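Side-chain contacts in chorismate mutase and shikimate 5-dehydrogenase fusion protein (Clostridium acetobutylicum, PDB 3FBT), which probably catalyses the reversible NADPH-dependent reduction of 3-dehydroshikimate to shikimate through this dehydrogenase part, fused in the full-length protein to a chorismate mutase: residues S100-D105 and E248-D253; T186-G189 and G195-P198; A210-Y215 and T220-Y225. All coordinates share one frame; numbering follows the deposited sequence.

In the fold
Strand 99-102 of the mixed sheet, in the N-terminal domain, of the shikimate-binding type, supplies the first side of contact 1, which closes only when helix 237-252 returns from the far end of the nucleotide-binding domain. Most of that parallel-stranded domain lies in the 142 residues looped out between. Contacts 2 and 3 both fall within this loop and follow each other in series: contact 2 folds the chain back after strand 181-184, and contact 3 joins strand 209-212 to helix 221-228. Their centres are about 9 Å apart and they touch, Lys188 O lying 3.2 Å from Ile214 CD1, whereas the centre of contact 1 is about 30 Å from that of contact 2.

Contact 1: residues S100-D105 and E248-D253. With SO4 (sulfate ion), chain G.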
ATOM      1  N   SER A 100     -10.831  14.508   1.645  1.00 43.52           N
ATOM      2  CA  SER A 100     -12.201  14.931   1.438  1.00 42.59           C
ATOM      3  C   SER A 100     -13.036  13.764   0.861  1.00 40.88           C
ATOM      4  O   SER A 100     -12.492  12.694   0.470  1.00 39.26           O
ATOM      5  CB  SER A 100     -12.263  16.145   0.540  1.00 41.89           C
ATOM      6  OG  SER A 100     -11.655  15.779  -0.632  1.00 43.64           O
ATOM      7  N   GLY A 101     -14.340  13.982   0.827  1.00 39.32           N
ATOM      8  CA  GLY A 101     -15.275  12.838   0.682  1.00 38.65           C
ATOM      9  C   GLY A 101     -16.262  13.039  -0.431  1.00 37.57           C
ATOM     10  O   GLY A 101     -16.713  14.176  -0.668  1.00 38.54           O
ATOM     11  N   PHE A 102     -16.586  11.942  -1.113  1.00 35.27           N
ATOM     12  CA  PHE A 102     -17.552  11.917  -2.200  1.00 34.75           C
ATOM     13  C   PHE A 102     -18.404  10.704  -2.060  1.00 34.89           C
ATOM     14  O   PHE A 102     -18.130   9.829  -1.252  1.00 34.74           O
ATOM     15  CB  PHE A 102     -16.830  11.859  -3.560  1.00 33.18           C
ATOM     16  CG  PHE A 102     -15.881  13.045  -3.751  1.00 36.73           C
ATOM     17  CD1 PHE A 102     -16.258  14.121  -4.512  1.00 37.61           C
ATOM     18  CD2 PHE A 102     -14.654  13.099  -3.066  1.00 37.94           C
ATOM     19  CE1 PHE A 102     -15.383  15.245  -4.658  1.00 40.35           C
ATOM     20  CE2 PHE A 102     -13.773  14.200  -3.223  1.00 39.96           C
ATOM     21  CZ  PHE A 102     -14.146  15.264  -4.014  1.00 39.20           C
ATOM     22  N   ASN A 103     -19.374  10.613  -2.951  1.00 36.46           N
ATOM     23  CA  ASN A 103     -20.225   9.481  -3.030  1.00 36.80           C
ATOM     24  C   ASN A 103     -20.394   9.112  -4.452  1.00 37.28           C
ATOM     25  O   ASN A 103     -21.100   9.791  -5.177  1.00 37.65           O
ATOM     26  CB  ASN A 103     -21.605   9.786  -2.430  1.00 37.01           C
ATOM     27  CG  ASN A 103     -22.418   8.516  -2.278  1.00 35.11           C
ATOM     28  OD1 ASN A 103     -22.684   7.846  -3.242  1.00 31.05           O
ATOM     29  ND2 ASN A 103     -22.694   8.129  -1.057  1.00 33.81           N
ATOM     30  N   THR A 104     -19.754   8.022  -4.875  1.00 36.17           N
ATOM     31  CA  THR A 104     -19.843   7.584  -6.268  1.00 36.52           C
ATOM     32  C   THR A 104     -20.814   6.396  -6.489  1.00 36.14           C
ATOM     33  O   THR A 104     -20.947   5.968  -7.594  1.00 34.85           O
ATOM     34  CB  THR A 104     -18.455   7.130  -6.764  1.00 36.43           C
ATOM     35  OG1 THR A 104     -18.067   6.063  -5.933  1.00 40.59           O
ATOM     36  CG2 THR A 104     -17.389   8.304  -6.630  1.00 35.81           C
ATOM     37  N   ASP A 105     -21.514   5.904  -5.451  1.00 36.41           N
ATOM     38  CA  ASP A 105     -22.720   5.056  -5.679  1.00 38.77           C
ATOM     39  C   ASP A 105     -23.811   5.812  -6.466  1.00 38.77           C
ATOM     40  O   ASP A 105     -24.456   5.245  -7.389  1.00 38.23           O
ATOM     41  CB  ASP A 105     -23.341   4.607  -4.349  1.00 39.08           C
ATOM     42  CG  ASP A 105     -22.433   3.624  -3.598  1.00 46.86           C
ATOM     43  OD1 ASP A 105     -21.766   2.811  -4.293  1.00 47.01           O
ATOM     44  OD2 ASP A 105     -22.329   3.705  -2.346  1.00 54.62           O
ATOM     45  N   GLU A 248     -11.925   6.517  -9.576  1.00 34.46           N
ATOM     46  CA  GLU A 248     -10.566   6.636 -10.104  1.00 36.03           C
ATOM     47  C   GLU A 248     -10.437   8.014 -10.735  1.00 36.87           C
ATOM     48  O   GLU A 248      -9.320   8.597 -10.710  1.00 36.13           O
ATOM     49  CB  GLU A 248     -10.257   5.586 -11.166  1.00 34.57           C
ATOM     50  CG  GLU A 248      -9.999   4.182 -10.639  1.00 38.14           C
ATOM     51  CD  GLU A 248      -8.790   4.070  -9.722  1.00 40.31           C
ATOM     52  OE1 GLU A 248      -7.895   4.973  -9.727  1.00 38.46           O
ATOM     53  OE2 GLU A 248      -8.737   3.066  -8.966  1.00 40.44           O
ATOM     54  N   GLU A 249     -11.566   8.510 -11.298  1.00 35.96           N
ATOM     55  CA  GLU A 249     -11.614   9.862 -11.877  1.00 37.10           C
ATOM     56  C   GLU A 249     -11.354  10.860 -10.799  1.00 36.89           C
ATOM     57  O   GLU A 249     -10.598  11.789 -10.986  1.00 35.52           O
ATOM     58  CB  GLU A 249     -12.966  10.177 -12.550  1.00 38.40           C
ATOM     59  CG  GLU A 249     -13.280   9.289 -13.845  1.00 41.06           C
ATOM     60  CD  GLU A 249     -14.695   9.580 -14.425  1.00 49.85           C
ATOM     61  OE1 GLU A 249     -14.922   9.286 -15.609  1.00 52.29           O
ATOM     62  OE2 GLU A 249     -15.583  10.132 -13.722  1.00 52.97           O
ATOM     63  N   ILE A 250     -12.000  10.709  -9.647  1.00 36.00           N
ATOM     64  CA  ILE A 250     -11.778  11.691  -8.627  1.00 36.49           C
ATOM     65  C   ILE A 250     -10.357  11.600  -7.996  1.00 37.07           C
ATOM     66  O   ILE A 250      -9.728  12.628  -7.674  1.00 36.96           O
ATOM     67  CB  ILE A 250     -12.846  11.539  -7.545  1.00 38.50           C
ATOM     68  CG1 ILE A 250     -14.266  11.977  -8.051  1.00 38.24           C
ATOM     69  CG2 ILE A 250     -12.390  12.204  -6.291  1.00 35.98           C
ATOM     70  CD1 ILE A 250     -15.447  11.247  -7.242  1.00 39.77           C
ATOM     71  N   TRP A 251      -9.850  10.373  -7.802  1.00 35.78           N
ATOM     72  CA  TRP A 251      -8.521  10.176  -7.213  1.00 35.87           C
ATOM     73  C   TRP A 251      -7.398  10.752  -8.109  1.00 36.67           C
ATOM     74  O   TRP A 251      -6.503  11.423  -7.644  1.00 36.03           O
ATOM     75  CB  TRP A 251      -8.215   8.665  -6.925  1.00 31.66           C
ATOM     76  CG  TRP A 251      -9.146   8.069  -5.858  1.00 31.18           C
ATOM     77  CD1 TRP A 251      -9.660   8.697  -4.797  1.00 30.22           C
ATOM     78  CD2 TRP A 251      -9.596   6.683  -5.776  1.00 31.64           C
ATOM     79  NE1 TRP A 251     -10.480   7.785  -4.063  1.00 30.92           N
ATOM     80  CE2 TRP A 251     -10.444   6.567  -4.683  1.00 29.63           C
ATOM     81  CE3 TRP A 251      -9.359   5.554  -6.560  1.00 32.45           C
ATOM     82  CZ2 TRP A 251     -11.039   5.342  -4.320  1.00 31.31           C
ATOM     83  CZ3 TRP A 251      -9.940   4.381  -6.230  1.00 31.33           C
ATOM     84  CH2 TRP A 251     -10.787   4.273  -5.124  1.00 34.04           C
ATOM     85  N   ASN A 252      -7.457  10.417  -9.381  1.00 38.38           N
ATOM     86  CA  ASN A 252      -6.410  10.738 -10.275  1.00 40.97           C
ATOM     87  C   ASN A 252      -6.710  11.939 -11.148  1.00 42.81           C
ATOM     88  O   ASN A 252      -5.944  12.231 -12.046  1.00 44.71           O
ATOM     89  CB  ASN A 252      -6.133   9.526 -11.112  1.00 38.63           C
ATOM     90  CG  ASN A 252      -5.815   8.340 -10.246  1.00 44.54           C
ATOM     91  OD1 ASN A 252      -4.895   8.406  -9.429  1.00 43.22           O
ATOM     92  ND2 ASN A 252      -6.634   7.286 -10.332  1.00 39.84           N
ATOM     93  N   ASP A 253      -7.794  12.647 -10.864  1.00 44.63           N
ATOM     94  CA  ASP A 253      -8.216  13.821 -11.656  1.00 46.10           C
ATOM     95  C   ASP A 253      -8.070  13.564 -13.120  1.00 46.29           C
ATOM     96  O   ASP A 253      -7.336  14.312 -13.811  1.00 47.08           O
ATOM     97  CB  ASP A 253      -7.398  15.036 -11.249  1.00 47.85           C
ATOM     98  CG  ASP A 253      -7.828  15.563  -9.888  1.00 51.81           C
ATOM     99  OD1 ASP A 253      -9.057  15.771  -9.733  1.00 54.98           O
ATOM    100  OD2 ASP A 253      -6.983  15.740  -8.965  1.00 55.64           O
TER
HETATM  101  S   SO4 G   9     -20.269  13.020  -5.916  1.00 62.75           S
HETATM  102  O1  SO4 G   9     -21.735  12.862  -6.085  1.00 65.41           O
HETATM  103  O2  SO4 G   9     -19.965  12.819  -4.504  1.00 57.97           O
HETATM  104  O3  SO4 G   9     -19.718  12.016  -6.840  1.00 67.23           O
HETATM  105  O4  SO4 G   9     -19.677  14.247  -6.488  1.00 62.14           O
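Thr104 OG1 is gripped twice, by hydrogen bonds to Thr91 OG1, on strand 91-94, and to Ser247 OG, earlier on helix 237-252. With its polar branch held there, Thr104 turns its methyl to the same helix, where CG2 meets CD1 of Ile250 tip to tip at 3.6 Å. The contact thus joins the end of strand 99-102, in the mixed sheet of the shikimate-binding domain, to the last turn of a helix that comes back from the nucleotide-binding domain. Ile250 uses both of its branches. CG2, anti to the backbone N, sits over one face of the Phe102 ring, 4.1 Å from the ring centroid and 17° off its normal, a CH-pi contact offset toward the CE2 side of the rim. The longer branch carries CD1 past the root of the phenylalanine, 4.0 Å from Phe102 CG, to the threonine methyl, so that CD1 touches both residues. Phe102 has CG anti to its carbonyl carbon (chi1 -58°), a setting that turns the ring toward the helix. A sulfate ion, probably from the crystallisation liquor, lies at the ring's edge and takes a nearly straight bond from Asn103 N to its O2, 2.8 Å long. Ser80 OG also binds the ion. Asn103 OD1 caps Tyr106 N at the start of helix 105-115, whose Asp105 is predicted to bind shikimate. The same sulfate O2 that accepts from Asn103 N lies 3.4 Å from Phe102 CB.

Contact 2: residues T186-G189 and G195-P198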
ATOM      1  N   THR A 186     -32.094  -4.584  -1.387  1.00 40.24           N
ATOM      2  CA  THR A 186     -31.989  -5.541  -0.273  1.00 38.91           C
ATOM      3  C   THR A 186     -30.948  -6.585  -0.569  1.00 38.19           C
ATOM      4  O   THR A 186     -30.553  -6.720  -1.690  1.00 35.59           O
ATOM      5  CB  THR A 186     -33.328  -6.439  -0.044  1.00 37.84           C
ATOM      6  OG1 THR A 186     -33.375  -7.496  -1.010  1.00 39.16           O
ATOM      7  CG2 THR A 186     -34.570  -5.645  -0.140  1.00 36.65           C
ATOM      8  N   PRO A 187     -30.571  -7.389   0.450  1.00 39.07           N
ATOM      9  CA  PRO A 187     -29.611  -8.489   0.116  1.00 39.79           C
ATOM     10  C   PRO A 187     -30.208  -9.794  -0.374  1.00 39.92           C
ATOM     11  O   PRO A 187     -29.438 -10.702  -0.681  1.00 39.55           O
ATOM     12  CB  PRO A 187     -28.838  -8.753   1.435  1.00 39.28           C
ATOM     13  CG  PRO A 187     -29.729  -8.190   2.509  1.00 40.07           C
ATOM     14  CD  PRO A 187     -30.429  -6.953   1.852  1.00 38.28           C
ATOM     15  N   LYS A 188     -31.533  -9.871  -0.527  1.00 40.75           N
ATOM     16  CA  LYS A 188     -32.179 -11.078  -1.070  1.00 40.89           C
ATOM     17  C   LYS A 188     -31.867 -11.194  -2.528  1.00 39.81           C
ATOM     18  O   LYS A 188     -32.021 -10.237  -3.280  1.00 40.17           O
ATOM     19  CB  LYS A 188     -33.687 -11.013  -0.902  1.00 41.16           C
ATOM     20  CG  LYS A 188     -34.111 -10.446   0.407  1.00 46.64           C
ATOM     21  CD  LYS A 188     -35.363 -11.115   0.813  1.00 54.00           C
ATOM     22  CE  LYS A 188     -35.578 -10.992   2.330  1.00 53.72           C
ATOM     23  NZ  LYS A 188     -36.994 -11.426   2.480  1.00 55.60           N
ATOM     24  N   GLY A 189     -31.406 -12.353  -2.921  1.00 40.06           N
ATOM     25  CA  GLY A 189     -31.000 -12.585  -4.306  1.00 42.67           C
ATOM     26  C   GLY A 189     -29.491 -12.817  -4.479  1.00 43.53           C
ATOM     27  O   GLY A 189     -29.061 -13.357  -5.523  1.00 44.56           O
ATOM     28  N   GLY A 195     -31.494 -17.890  -3.381  1.00 57.37           N
ATOM     29  CA  GLY A 195     -32.731 -18.448  -3.953  1.00 57.80           C
ATOM     30  C   GLY A 195     -33.972 -17.679  -3.534  1.00 57.44           C
ATOM     31  O   GLY A 195     -35.092 -18.142  -3.735  1.00 56.81           O
ATOM     32  N   GLU A 196     -33.756 -16.495  -2.945  1.00 56.93           N
ATOM     33  CA  GLU A 196     -34.837 -15.665  -2.468  1.00 55.29           C
ATOM     34  C   GLU A 196     -34.971 -14.466  -3.352  1.00 53.86           C
ATOM     35  O   GLU A 196     -34.001 -13.965  -3.948  1.00 53.18           O
ATOM     36  CB  GLU A 196     -34.547 -15.084  -1.084  1.00 56.37           C
ATOM     37  CG  GLU A 196     -34.782 -15.962   0.097  1.00 59.68           C
ATOM     38  CD  GLU A 196     -34.486 -15.214   1.364  1.00 64.02           C
ATOM     39  OE1 GLU A 196     -35.013 -14.098   1.521  1.00 67.20           O
ATOM     40  OE2 GLU A 196     -33.716 -15.721   2.200  1.00 66.32           O
ATOM     41  N   SER A 197     -36.191 -13.956  -3.354  1.00 50.69           N
ATOM     42  CA  SER A 197     -36.483 -12.724  -3.971  1.00 47.89           C
ATOM     43  C   SER A 197     -37.037 -11.826  -2.883  1.00 46.15           C
ATOM     44  O   SER A 197     -37.695 -12.314  -1.976  1.00 46.78           O
ATOM     45  CB  SER A 197     -37.490 -12.984  -5.030  1.00 46.74           C
ATOM     46  OG  SER A 197     -37.755 -11.829  -5.721  1.00 47.87           O
ATOM     47  N   PRO A 198     -36.791 -10.504  -2.957  1.00 44.48           N
ATOM     48  CA  PRO A 198     -37.556  -9.696  -2.013  1.00 44.05           C
ATOM     49  C   PRO A 198     -39.088  -9.654  -2.290  1.00 44.35           C
ATOM     50  O   PRO A 198     -39.830  -9.402  -1.364  1.00 44.07           O
ATOM     51  CB  PRO A 198     -36.954  -8.281  -2.179  1.00 43.81           C
ATOM     52  CG  PRO A 198     -36.468  -8.275  -3.609  1.00 44.86           C
ATOM     53  CD  PRO A 198     -35.946  -9.679  -3.833  1.00 44.21           C
TER
HETATM   54  O   HOH W   1     -37.572 -13.588   1.012  1.00 65.22           O
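An ST turn begins the loop between strand 181-184 and helix 201-204 of the nucleotide-binding domain, and the chain then folds back so that residues 195-198 run beside it. Thr186 OG1 accepts from Lys188 N at 3.0 Å to form the turn and is also hydrogen-bonded to Asn184 OD1. With OG1 set between the backbone N and the carbonyl carbon (chi1 79°), both branches of Thr186 lie obliquely across Pro198, OG1 being 3.8 Å from the proline CB. On its other flank the Pro198 ring brings CD to 3.9 Å from Lys188 CB, so that the ring bridges the two residues, while strand 124-128 and helix 221-228 pack on it as well. Beyond CB the lysine chain crosses the extended Glu196 side chain. The carboxylate oxygen OE1 comes nearest not to the ammonium but to the methylene Lys188 CD, at 3.1 Å, and the salt bridge from NZ to this same Glu196 OE1 is long, 3.5 Å. A water fills in: it accepts from Lys188 NZ at 2.7 Å and donates to Glu196 OE1, also at 2.7 Å, with a longer bond to Ser197 O. The pair thus combines a long direct salt bridge with a water bridge between the same two atoms, Lys188 NZ and Glu196 OE1, at a surface site, so its attraction is probably partly screened by solvent.

Contact 3: residues A210-Y215 and T220-Y225; sequences AVDLIY and TLFLKY
Thr220 OG1 donates to Asp212 OD2 at 2.9 Å, meeting the carboxylate on its anti side and only 16° out of its plane. The same hydroxyl accepts from Leu223 N at 3.0 Å, the N-cap bond of helix 221-228, so this one oxygen donates to the carboxylate and accepts from the helix N terminus. CG2 of Thr220 packs on Ile214, two residues past the strand end, touching Ile214 CG2 at 3.5 Å, the two side chains lying at a slant. Phe222 crosses Asp212 with its ring almost perpendicular to the carboxylate, and CD2 of the ring comes 3.6 Å from Asp212 OD2. Nearer the backbone of the strand, Leu223 holds the aliphatic part of the aspartate, CG being 3.8 Å from Asp212 CB, and its CD2 reaches Ala210 CB at 4.1 Å. The carboxylate is thus embedded among hydrocarbon groups yet engaged at both oxygens. What fixes it lies one shell out. Asp212 CG stands anti to the backbone N (chi1 -156°), directing the carboxylate at the helix, and OD1 accepts from Ile214 N at 3.0 Å, from above the carboxylate plane, closing an Asx turn where the strand ends. Asn184 ND2, from the neighbouring strand 181-184, binds this oxygen too. A negative charge beside the N terminus of a helix is probably stabilised by the helix dipole. Behind these side chains, strand 210-212 and helix segment 221-225 run antiparallel (164°) with their axes 8.7 Å apart. In the loop just after the strand lie Leu213 and Tyr215, predicted to bind NADP and shikimate respectively. Strand, capped helix and the following parallel strand 232-234 form a beta-alpha-beta unit, the building block of the Rossmann fold.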
ATOM      1  N   ALA A 210     -37.390  -3.541 -13.997  1.00 48.31           N
ATOM      2  CA  ALA A 210     -36.907  -4.101 -12.797  1.00 46.53           C
ATOM      3  C   ALA A 210     -35.414  -3.799 -12.774  1.00 46.18           C
ATOM      4  O   ALA A 210     -34.761  -4.209 -13.719  1.00 47.24           O
ATOM      5  CB  ALA A 210     -37.108  -5.605 -12.837  1.00 44.94           C
ATOM      6  N   VAL A 211     -34.890  -3.124 -11.727  1.00 44.47           N
ATOM      7  CA  VAL A 211     -33.435  -2.867 -11.518  1.00 43.56           C
ATOM      8  C   VAL A 211     -32.961  -3.583 -10.210  1.00 43.28           C
ATOM      9  O   VAL A 211     -33.431  -3.251  -9.117  1.00 41.29           O
ATOM     10  CB  VAL A 211     -33.104  -1.320 -11.381  1.00 42.76           C
ATOM     11  CG1 VAL A 211     -31.517  -1.008 -11.305  1.00 41.43           C
ATOM     12  CG2 VAL A 211     -33.709  -0.491 -12.501  1.00 45.21           C
ATOM     13  N   ASP A 212     -32.073  -4.556 -10.307  1.00 43.48           N
ATOM     14  CA  ASP A 212     -31.437  -5.123  -9.117  1.00 44.66           C
ATOM     15  C   ASP A 212     -30.005  -4.583  -8.963  1.00 44.49           C
ATOM     16  O   ASP A 212     -29.232  -4.603  -9.898  1.00 45.33           O
ATOM     17  CB  ASP A 212     -31.351  -6.631  -9.217  1.00 44.49           C
ATOM     18  CG  ASP A 212     -31.260  -7.291  -7.840  1.00 47.61           C
ATOM     19  OD1 ASP A 212     -30.767  -6.620  -6.912  1.00 47.05           O
ATOM     20  OD2 ASP A 212     -31.739  -8.462  -7.667  1.00 49.13           O
ATOM     21  N   LEU A 213     -29.633  -4.106  -7.790  1.00 45.11           N
ATOM     22  CA  LEU A 213     -28.248  -3.627  -7.600  1.00 43.96           C
ATOM     23  C   LEU A 213     -27.276  -4.784  -7.380  1.00 43.63           C
ATOM     24  O   LEU A 213     -26.067  -4.591  -7.399  1.00 44.42           O
ATOM     25  CB  LEU A 213     -28.119  -2.647  -6.437  1.00 43.05           C
ATOM     26  CG  LEU A 213     -28.296  -1.163  -6.595  1.00 43.48           C
ATOM     27  CD1 LEU A 213     -29.663  -0.861  -7.219  1.00 40.92           C
ATOM     28  CD2 LEU A 213     -28.208  -0.690  -5.200  1.00 44.91           C
ATOM     29  N   ILE A 214     -27.803  -5.977  -7.154  1.00 43.23           N
ATOM     30  CA  ILE A 214     -27.031  -7.198  -7.225  1.00 42.22           C
ATOM     31  C   ILE A 214     -26.553  -7.523  -8.649  1.00 43.98           C
ATOM     32  O   ILE A 214     -27.337  -7.406  -9.624  1.00 42.05           O
ATOM     33  CB  ILE A 214     -27.912  -8.331  -6.767  1.00 42.86           C
ATOM     34  CG1 ILE A 214     -28.359  -8.036  -5.311  1.00 44.57           C
ATOM     35  CG2 ILE A 214     -27.177  -9.726  -6.997  1.00 36.53           C
ATOM     36  CD1 ILE A 214     -29.534  -8.922  -4.826  1.00 42.62           C
ATOM     37  N   TYR A 215     -25.281  -7.950  -8.772  1.00 45.83           N
ATOM     38  CA  TYR A 215     -24.643  -8.263 -10.089  1.00 47.04           C
ATOM     39  C   TYR A 215     -24.095  -9.685 -10.080  1.00 48.48           C
ATOM     40  O   TYR A 215     -23.610 -10.200 -11.090  1.00 49.33           O
ATOM     41  CB  TYR A 215     -23.445  -7.307 -10.405  1.00 48.99           C
ATOM     42  CG  TYR A 215     -22.429  -7.216  -9.277  1.00 47.45           C
ATOM     43  CD1 TYR A 215     -21.434  -8.196  -9.095  1.00 48.47           C
ATOM     44  CD2 TYR A 215     -22.508  -6.194  -8.364  1.00 46.54           C
ATOM     45  CE1 TYR A 215     -20.523  -8.117  -8.002  1.00 47.33           C
ATOM     46  CE2 TYR A 215     -21.644  -6.105  -7.312  1.00 45.17           C
ATOM     47  CZ  TYR A 215     -20.660  -7.048  -7.140  1.00 48.69           C
ATOM     48  OH  TYR A 215     -19.867  -6.874  -6.052  1.00 53.29           O
ATOM     49  N   THR A 220     -30.707 -12.617 -10.737  1.00 50.87           N
ATOM     50  CA  THR A 220     -31.382 -13.007  -9.532  1.00 51.13           C
ATOM     51  C   THR A 220     -32.806 -13.606  -9.826  1.00 51.48           C
ATOM     52  O   THR A 220     -33.429 -13.301 -10.843  1.00 52.49           O
ATOM     53  CB  THR A 220     -31.539 -11.790  -8.611  1.00 50.60           C
ATOM     54  OG1 THR A 220     -32.212 -10.742  -9.311  1.00 49.80           O
ATOM     55  CG2 THR A 220     -30.161 -11.236  -8.124  1.00 49.31           C
ATOM     56  N   LEU A 221     -33.326 -14.425  -8.922  1.00 52.02           N
ATOM     57  CA  LEU A 221     -34.747 -14.783  -8.951  1.00 52.78           C
ATOM     58  C   LEU A 221     -35.564 -13.534  -9.261  1.00 52.82           C
ATOM     59  O   LEU A 221     -36.398 -13.507 -10.178  1.00 54.12           O
ATOM     60  CB  LEU A 221     -35.175 -15.400  -7.610  1.00 53.90           C
ATOM     61  CG  LEU A 221     -36.540 -16.118  -7.547  1.00 54.61           C
ATOM     62  CD1 LEU A 221     -36.660 -17.197  -8.664  1.00 57.76           C
ATOM     63  CD2 LEU A 221     -36.768 -16.740  -6.176  1.00 58.22           C
ATOM     64  N   PHE A 222     -35.303 -12.468  -8.514  1.00 51.34           N
ATOM     65  CA  PHE A 222     -35.987 -11.224  -8.761  1.00 49.26           C
ATOM     66  C   PHE A 222     -35.964 -10.807 -10.227  1.00 50.00           C
ATOM     67  O   PHE A 222     -37.001 -10.338 -10.729  1.00 48.90           O
ATOM     68  CB  PHE A 222     -35.411 -10.119  -7.885  1.00 48.61           C
ATOM     69  CG  PHE A 222     -35.904  -8.725  -8.205  1.00 44.90           C
ATOM     70  CD1 PHE A 222     -37.157  -8.329  -7.812  1.00 40.36           C
ATOM     71  CD2 PHE A 222     -35.074  -7.787  -8.825  1.00 40.79           C
ATOM     72  CE1 PHE A 222     -37.577  -7.071  -8.039  1.00 40.05           C
ATOM     73  CE2 PHE A 222     -35.467  -6.496  -9.030  1.00 35.16           C
ATOM     74  CZ  PHE A 222     -36.740  -6.133  -8.642  1.00 40.69           C
ATOM     75  N   LEU A 223     -34.804 -10.900 -10.894  1.00 49.43           N
ATOM     76  CA  LEU A 223     -34.711 -10.540 -12.288  1.00 49.78           C
ATOM     77  C   LEU A 223     -35.267 -11.579 -13.324  1.00 51.43           C
ATOM     78  O   LEU A 223     -35.764 -11.192 -14.389  1.00 50.51           O
ATOM     79  CB  LEU A 223     -33.280 -10.153 -12.640  1.00 51.40           C
ATOM     80  CG  LEU A 223     -32.730  -8.873 -11.989  1.00 47.24           C
ATOM     81  CD1 LEU A 223     -31.298  -8.735 -12.441  1.00 49.21           C
ATOM     82  CD2 LEU A 223     -33.555  -7.617 -12.393  1.00 42.25           C
ATOM     83  N   LYS A 224     -35.142 -12.867 -13.027  1.00 52.80           N
ATOM     84  CA  LYS A 224     -35.800 -13.901 -13.827  1.00 55.52           C
ATOM     85  C   LYS A 224     -37.296 -13.560 -13.917  1.00 55.87           C
ATOM     86  O   LYS A 224     -37.856 -13.283 -15.025  1.00 57.06           O
ATOM     87  CB  LYS A 224     -35.621 -15.271 -13.162  1.00 56.21           C
ATOM     88  CG  LYS A 224     -36.299 -16.391 -13.943  1.00 57.86           C
ATOM     89  CD  LYS A 224     -36.597 -17.578 -13.091  1.00 57.15           C
ATOM     90  CE  LYS A 224     -35.330 -18.100 -12.374  1.00 58.30           C
ATOM     91  NZ  LYS A 224     -35.433 -19.590 -12.106  1.00 58.84           N
ATOM     92  N   TYR A 225     -37.912 -13.502 -12.734  1.00 55.53           N
ATOM     93  CA  TYR A 225     -39.283 -13.036 -12.571  1.00 55.01           C
ATOM     94  C   TYR A 225     -39.625 -11.937 -13.531  1.00 55.30           C
ATOM     95  O   TYR A 225     -40.696 -11.953 -14.133  1.00 56.04           O
ATOM     96  CB  TYR A 225     -39.500 -12.464 -11.177  1.00 53.71           C
ATOM     97  CG  TYR A 225     -39.618 -13.486 -10.117  1.00 53.95           C
ATOM     98  CD1 TYR A 225     -39.584 -14.835 -10.416  1.00 52.90           C
ATOM     99  CD2 TYR A 225     -39.803 -13.094  -8.787  1.00 54.68           C
ATOM    100  CE1 TYR A 225     -39.710 -15.793  -9.400  1.00 54.22           C
ATOM    101  CE2 TYR A 225     -39.902 -13.998  -7.789  1.00 52.38           C
ATOM    102  CZ  TYR A 225     -39.886 -15.344  -8.084  1.00 55.58           C
ATOM    103  OH  TYR A 225     -40.013 -16.224  -7.029  1.00 57.91           O
TER